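Local coordinates for putative TetR-family transcriptional regulator (Rhodococcus sp., PDB 2G3B), which probably acts as a TetR-family transcriptional repressor that binds cis-regulatory DNA through an N-terminal helix-turn-helix domain, at residues A[6-11]-A[42-47]; A[24-29]-A[38-43]. All blocks are in the same frame, centred on the assembly; numbering follows the deposited sequence. Where two conformers were deposited one is given.

Contact 1: residues A[6-11]-A[42-47]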
loop_
_atom_site.group_PDB
_atom_site.type_symbol
_atom_site.label_atom_id
_atom_site.label_comp_id
_atom_site.label_asym_id
_atom_site.label_seq_id
_atom_site.Cartn_x
_atom_site.Cartn_y
_atom_site.Cartn_z
ATOM N N ASP A 6 -1.218 3.735 27.545
ATOM C CA ASP A 6 -0.833 2.500 26.827
ATOM C C ASP A 6 -2.009 1.536 26.593
ATOM O O ASP A 6 -2.126 0.986 25.503
ATOM C CB ASP A 6 0.288 1.775 27.594
ATOM C CG ASP A 6 0.737 0.454 26.911
ATOM O OD1 ASP A 6 1.718 0.493 26.126
ATOM O OD2 ASP A 6 0.107 -0.621 27.146
ATOM N N ALA A 7 -2.878 1.342 27.605
ATOM C CA ALA A 7 -4.081 0.508 27.454
ATOM C C ALA A 7 -5.032 1.096 26.431
ATOM O O ALA A 7 -5.616 0.374 25.625
ATOM C CB ALA A 7 -4.827 0.315 28.832
ATOM N N ILE A 8 -5.186 2.417 26.446
ATOM C CA ILE A 8 -6.075 3.058 25.493
ATOM C C ILE A 8 -5.561 2.825 24.046
ATOM O O ILE A 8 -6.346 2.514 23.122
ATOM C CB ILE A 8 -6.252 4.593 25.757
ATOM C CG1 ILE A 8 -7.128 4.815 27.014
ATOM C CG2 ILE A 8 -6.914 5.251 24.558
ATOM C CD1 ILE A 8 -6.981 6.246 27.659
ATOM N N LEU A 9 -4.264 3.025 23.871
ATOM C CA LEU A 9 -3.651 2.993 22.532
ATOM C C LEU A 9 -3.642 1.540 22.018
ATOM O O LEU A 9 -3.986 1.254 20.866
ATOM C CB LEU A 9 -2.238 3.624 22.599
ATOM C CG LEU A 9 -2.331 5.133 22.909
ATOM C CD1 LEU A 9 -1.002 5.819 23.022
ATOM C CD2 LEU A 9 -3.228 5.810 21.878
ATOM N N LYS A 10 -3.300 0.605 22.895
ATOM C CA LYS A 10 -3.351 -0.813 22.542
ATOM C C LYS A 10 -4.772 -1.228 22.054
ATOM O O LYS A 10 -4.925 -1.969 21.068
ATOM C CB LYS A 10 -2.935 -1.596 23.771
ATOM C CG LYS A 10 -3.006 -3.101 23.659
ATOM C CD LYS A 10 -2.904 -3.666 25.067
ATOM C CE LYS A 10 -1.456 -3.586 25.535
ATOM N N ALA A 11 -5.804 -0.804 22.784
ATOM C CA ALA A 11 -7.192 -1.075 22.393
ATOM C C ALA A 11 -7.550 -0.345 21.100
ATOM O O ALA A 11 -8.327 -0.832 20.287
ATOM C CB ALA A 11 -8.172 -0.644 23.564
ATOM N N TYR A 42 -9.273 13.474 28.196
ATOM C CA TYR A 42 -8.218 14.173 28.929
ATOM C C TYR A 42 -6.824 13.963 28.311
ATOM O O TYR A 42 -6.057 14.915 28.165
ATOM C CB TYR A 42 -8.211 13.775 30.397
ATOM C CG TYR A 42 -7.258 14.624 31.224
ATOM C CD1 TYR A 42 -7.516 16.003 31.468
ATOM C CD2 TYR A 42 -6.104 14.066 31.762
ATOM C CE1 TYR A 42 -6.611 16.791 32.226
ATOM C CE2 TYR A 42 -5.202 14.845 32.486
ATOM C CZ TYR A 42 -5.469 16.188 32.724
ATOM O OH TYR A 42 -4.577 16.928 33.466
ATOM N N HIS A 43 -6.482 12.726 27.962
ATOM C CA HIS A 43 -5.117 12.503 27.408
ATOM C C HIS A 43 -4.970 12.843 25.960
ATOM O O HIS A 43 -3.885 13.205 25.535
ATOM C CB HIS A 43 -4.661 11.044 27.577
ATOM C CG HIS A 43 -4.379 10.675 28.995
ATOM N ND1 HIS A 43 -3.524 11.410 29.789
ATOM C CD2 HIS A 43 -4.827 9.654 29.764
ATOM C CE1 HIS A 43 -3.478 10.874 30.998
ATOM N NE2 HIS A 43 -4.251 9.803 31.007
ATOM N N PHE A 44 -6.018 12.642 25.170
ATOM C CA PHE A 44 -5.885 12.712 23.702
ATOM C C PHE A 44 -6.743 13.807 23.050
ATOM O O PHE A 44 -6.638 14.054 21.857
ATOM C CB PHE A 44 -6.178 11.331 23.110
ATOM C CG PHE A 44 -5.253 10.255 23.647
ATOM C CD1 PHE A 44 -5.734 9.271 24.520
ATOM C CD2 PHE A 44 -3.885 10.242 23.297
ATOM C CE1 PHE A 44 -4.863 8.275 25.027
ATOM C CE2 PHE A 44 -3.007 9.249 23.811
ATOM C CZ PHE A 44 -3.506 8.272 24.657
ATOM N N LYS A 45 -7.586 14.434 23.869
ATOM C CA LYS A 45 -8.407 15.613 23.553
ATOM C C LYS A 45 -9.645 15.293 22.752
ATOM O O LYS A 45 -10.750 15.731 23.108
ATOM C CB LYS A 45 -7.607 16.730 22.845
ATOM C CG LYS A 45 -8.435 18.000 22.675
ATOM C CD LYS A 45 -7.803 19.021 21.727
ATOM C CE LYS A 45 -8.692 20.270 21.650
ATOM N NZ LYS A 45 -8.538 20.816 20.271
ATOM N N ASP A 46 -9.446 14.586 21.649
ATOM C CA ASP A 46 -10.507 14.364 20.670
ATOM C C ASP A 46 -10.144 13.151 19.800
ATOM O O ASP A 46 -9.080 12.502 19.991
ATOM C CB ASP A 46 -10.796 15.648 19.837
ATOM C CG ASP A 46 -9.543 16.225 19.207
ATOM O OD1 ASP A 46 -8.552 15.466 19.074
ATOM O OD2 ASP A 46 -9.550 17.428 18.870
ATOM N N ARG A 47 -11.035 12.804 18.872
ATOM C CA ARG A 47 -10.841 11.603 18.073
ATOM C C ARG A 47 -9.613 11.712 17.164
ATOM O O ARG A 47 -8.856 10.749 17.055
ATOM C CB ARG A 47 -12.104 11.233 17.287
ATOM C CG ARG A 47 -12.008 9.900 16.554
ATOM C CD ARG A 47 -13.337 9.585 15.833
ATOM N NE ARG A 47 -13.129 8.795 14.616
ATOM C CZ ARG A 47 -12.687 9.292 13.458
ATOM N NH1 ARG A 47 -12.420 10.597 13.326
ATOM N NH2 ARG A 47 -12.545 8.484 12.414
#
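Phe44 reaches across to Ile8 and Leu9, and through this apolar cluster the end of the predicted recognition helix of a TetR-type helix-turn-helix, helix 37-44, is fastened to helix 2-23. It is a worked example of how one aromatic ring ties two helices of a small DNA-binding domain together. Two neighbours share the CE1-CZ end of the ring in van der Waals contact. Ile8 takes one corner: its CG2 lies 3.7 Å from Phe44 CE1, approaching obliquely, while its CD1 sits at the ring edge, in plane, 3.9 Å from the same CE1. A chi1 of -73° sets CG2 anti to the backbone N, and the extended chi2 (160°) carries CD1 out to the ring edge. Leu9 approaches CZ obliquely, both methyls from the same side of the ring plane, CD2 at 3.7 Å and CD1 at 3.9 Å from Phe44 CZ. The ring is further packed within its own segment, where His43 CB lies 3.7 Å above one face, offset toward the rim. Helix 47-66 adds Leu50 against Ile8 and Ala53 against Phe44, and Ile8 also touches Val29 and Ala33 of helix 26-33, so four helices meet here.

The polar interactions around residues 44-46 shape the chain just past the ring. Lys45 leaves the helix with positive phi (78°), and Asp46 N bonds back to Phe44 O. Asp46 then serves as N-cap of helix 47-66, its OD1 accepting a hydrogen bond from Gly49 N. A long salt bridge links its other carboxylate oxygen, OD2, to Lys45 NZ at 3.8 Å.

Contact 2: residues A[24-29]-A[38-43]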
loop_
_atom_site.group_PDB
_atom_site.type_symbol
_atom_site.label_atom_id
_atom_site.label_comp_id
_atom_site.label_asym_id
_atom_site.label_seq_id
_atom_site.Cartn_x
_atom_site.Cartn_y
_atom_site.Cartn_z
ATOM N N LEU A 24 -13.989 2.210 14.969
ATOM C CA LEU A 24 -13.382 2.730 16.187
ATOM C C LEU A 24 -14.366 3.666 16.882
ATOM O O LEU A 24 -14.724 4.728 16.345
ATOM C CB LEU A 24 -12.116 3.519 15.863
ATOM C CG LEU A 24 -11.344 4.229 16.979
ATOM C CD1 LEU A 24 -10.396 3.283 17.715
ATOM C CD2 LEU A 24 -10.506 5.393 16.395
ATOM N N ARG A 25 -14.758 3.290 18.093
ATOM C CA ARG A 25 -15.640 4.099 18.862
ATOM C C ARG A 25 -14.943 4.343 20.227
ATOM O O ARG A 25 -14.429 3.403 20.860
ATOM C CB ARG A 25 -16.974 3.363 19.012
ATOM C CG ARG A 25 -17.896 3.332 17.762
ATOM C CD ARG A 25 -19.337 2.928 18.203
ATOM N NE ARG A 25 -20.079 3.995 18.908
ATOM C CZ ARG A 25 -20.478 3.990 20.192
ATOM N NH1 ARG A 25 -20.257 2.959 21.002
ATOM N NH2 ARG A 25 -21.121 5.037 20.668
ATOM N N VAL A 26 -14.894 5.601 20.642
ATOM C CA VAL A 26 -14.296 5.996 21.953
ATOM C C VAL A 26 -14.825 5.183 23.130
ATOM O O VAL A 26 -14.053 4.721 23.991
ATOM C CB VAL A 26 -14.492 7.504 22.193
ATOM C CG1 VAL A 26 -14.249 7.903 23.656
ATOM C CG2 VAL A 26 -13.567 8.292 21.247
ATOM N N ASN A 27 -16.129 4.974 23.154
ATOM C CA ASN A 27 -16.761 4.231 24.249
ATOM C C ASN A 27 -16.328 2.788 24.301
ATOM O O ASN A 27 -16.120 2.225 25.390
ATOM C CB ASN A 27 -18.268 4.261 24.097
ATOM C CG ASN A 27 -18.882 5.479 24.711
ATOM O OD1 ASN A 27 -18.180 6.431 25.075
ATOM N ND2 ASN A 27 -20.210 5.465 24.837
ATOM N N ASP A 28 -16.189 2.180 23.119
ATOM C CA ASP A 28 -15.750 0.796 23.053
ATOM C C ASP A 28 -14.260 0.649 23.425
ATOM O O ASP A 28 -13.903 -0.221 24.256
ATOM C CB ASP A 28 -16.058 0.182 21.676
ATOM C CG ASP A 28 -17.549 0.228 21.335
ATOM O OD1 ASP A 28 -18.409 0.083 22.248
ATOM O OD2 ASP A 28 -17.871 0.403 20.146
ATOM N N VAL A 29 -13.427 1.514 22.839
ATOM C CA VAL A 29 -11.992 1.608 23.158
ATOM C C VAL A 29 -11.794 1.799 24.651
ATOM O O VAL A 29 -11.078 1.039 25.327
ATOM C CB VAL A 29 -11.325 2.805 22.420
ATOM C CG1 VAL A 29 -9.878 3.029 22.944
ATOM C CG2 VAL A 29 -11.288 2.543 20.942
ATOM N N GLY A 38 -13.966 9.916 29.544
ATOM C CA GLY A 38 -13.411 11.211 29.959
ATOM C C GLY A 38 -11.883 11.152 30.130
ATOM O O GLY A 38 -11.147 12.145 29.882
ATOM N N LEU A 39 -11.374 10.003 30.550
ATOM C CA LEU A 39 -9.894 9.903 30.679
ATOM C C LEU A 39 -9.276 9.927 29.313
ATOM O O LEU A 39 -8.200 10.532 29.111
ATOM C CB LEU A 39 -9.451 8.655 31.411
ATOM C CG LEU A 39 -7.931 8.495 31.578
ATOM C CD1 LEU A 39 -7.354 9.540 32.567
ATOM C CD2 LEU A 39 -7.572 7.117 31.978
ATOM N N LEU A 40 -9.940 9.257 28.370
ATOM C CA LEU A 40 -9.421 9.207 27.005
ATOM C C LEU A 40 -9.358 10.639 26.417
ATOM O O LEU A 40 -8.316 11.064 25.829
ATOM C CB LEU A 40 -10.270 8.197 26.197
ATOM C CG LEU A 40 -9.837 7.851 24.787
ATOM C CD1 LEU A 40 -10.386 6.442 24.401
ATOM C CD2 LEU A 40 -10.372 8.972 23.858
ATOM N N TYR A 41 -10.426 11.414 26.618
ATOM C CA TYR A 41 -10.430 12.797 26.165
ATOM C C TYR A 41 -9.453 13.709 26.899
ATOM O O TYR A 41 -8.890 14.634 26.295
ATOM C CB TYR A 41 -11.805 13.421 26.291
ATOM C CG TYR A 41 -12.855 12.792 25.411
ATOM C CD1 TYR A 41 -12.688 12.699 24.045
ATOM C CD2 TYR A 41 -14.071 12.365 25.955
ATOM C CE1 TYR A 41 -13.674 12.137 23.237
ATOM C CE2 TYR A 41 -15.078 11.802 25.142
ATOM C CZ TYR A 41 -14.875 11.707 23.808
ATOM O OH TYR A 41 -15.868 11.188 23.015
ATOM N N TYR A 42 -9.273 13.474 28.196
ATOM C CA TYR A 42 -8.218 14.173 28.929
ATOM C C TYR A 42 -6.824 13.963 28.311
ATOM O O TYR A 42 -6.057 14.915 28.165
ATOM C CB TYR A 42 -8.211 13.775 30.397
ATOM C CG TYR A 42 -7.258 14.624 31.224
ATOM C CD1 TYR A 42 -7.516 16.003 31.468
ATOM C CD2 TYR A 42 -6.104 14.066 31.762
ATOM C CE1 TYR A 42 -6.611 16.791 32.226
ATOM C CE2 TYR A 42 -5.202 14.845 32.486
ATOM C CZ TYR A 42 -5.469 16.188 32.724
ATOM O OH TYR A 42 -4.577 16.928 33.466
ATOM N N HIS A 43 -6.482 12.726 27.962
ATOM C CA HIS A 43 -5.117 12.503 27.408
ATOM C C HIS A 43 -4.970 12.843 25.960
ATOM O O HIS A 43 -3.885 13.205 25.535
ATOM C CB HIS A 43 -4.661 11.044 27.577
ATOM C CG HIS A 43 -4.379 10.675 28.995
ATOM N ND1 HIS A 43 -3.524 11.410 29.789
ATOM C CD2 HIS A 43 -4.827 9.654 29.764
ATOM C CE1 HIS A 43 -3.478 10.874 30.998
ATOM N NE2 HIS A 43 -4.251 9.803 31.007
#
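Val26 and Val29 meet Leu40 and Tyr41 where the two helices of the predicted helix-turn-helix motif, 26-33 and 37-44, pack together, and the interface runs from buried Leu40 and Val29 to exposed Tyr41. On the inner side, Leu40 extends toward helix 26-33 with CG anti to its own backbone N (chi1 -173°) and opens its two methyls like a fork. One prong, CD1, meets Val29 CG1 at 3.7 Å, the two side chains crossing at about a right angle; the other, CD2, rests 4.0 Å from Val26 CG1. The valines lie one helical turn apart and share a conformation: each places CG1 opposite the backbone nitrogen (chi1 165° in Val26, 171° in Val29), which presents the same branch to the leucine. From helix 2-23, Ser12 touches Val29 and Ile8 touches Leu40.

The outer part belongs to Tyr41. With CG anti to the carbonyl carbon, the side chain crosses Val26 obliquely and brings its phenol end to the valine. Val26 CG1 makes the closest approach to both Leu40 and Tyr41, with CG2 slightly farther from each. At the start of helix 26-33, Arg25 holds the N-cap position, and its NH1 forms a salt bridge with Asp28 OD2 at 3.6 Å. At the exposed margin the approach to the ring is oblique, Val26 CG1 lying 3.7 Å from Tyr41 OH and 3.9 Å from Tyr41 CZ.

Contacts 1 and 2 both use helix 37-44, which contact 1 fastens at its C-terminal end to helix 2-23 and contact 2 joins to helix 26-33, the preceding helix of the motif. Their centres lie about 6 Å apart, and they merge into one apolar core: Ile8 CG2 packs 3.7 Å from Leu40 CD1, while Ile8 O lies 3.6 Å from Val29 CG1. Contact 1 is the more interior, built round an aromatic ring; contact 2 is largely aliphatic and runs out to an exposed tyrosine. In both, the contacts across the segments are van der Waals contacts, in contact 2 extending to a tyrosine hydroxyl, with salt bridges confined to single segments at the periphery.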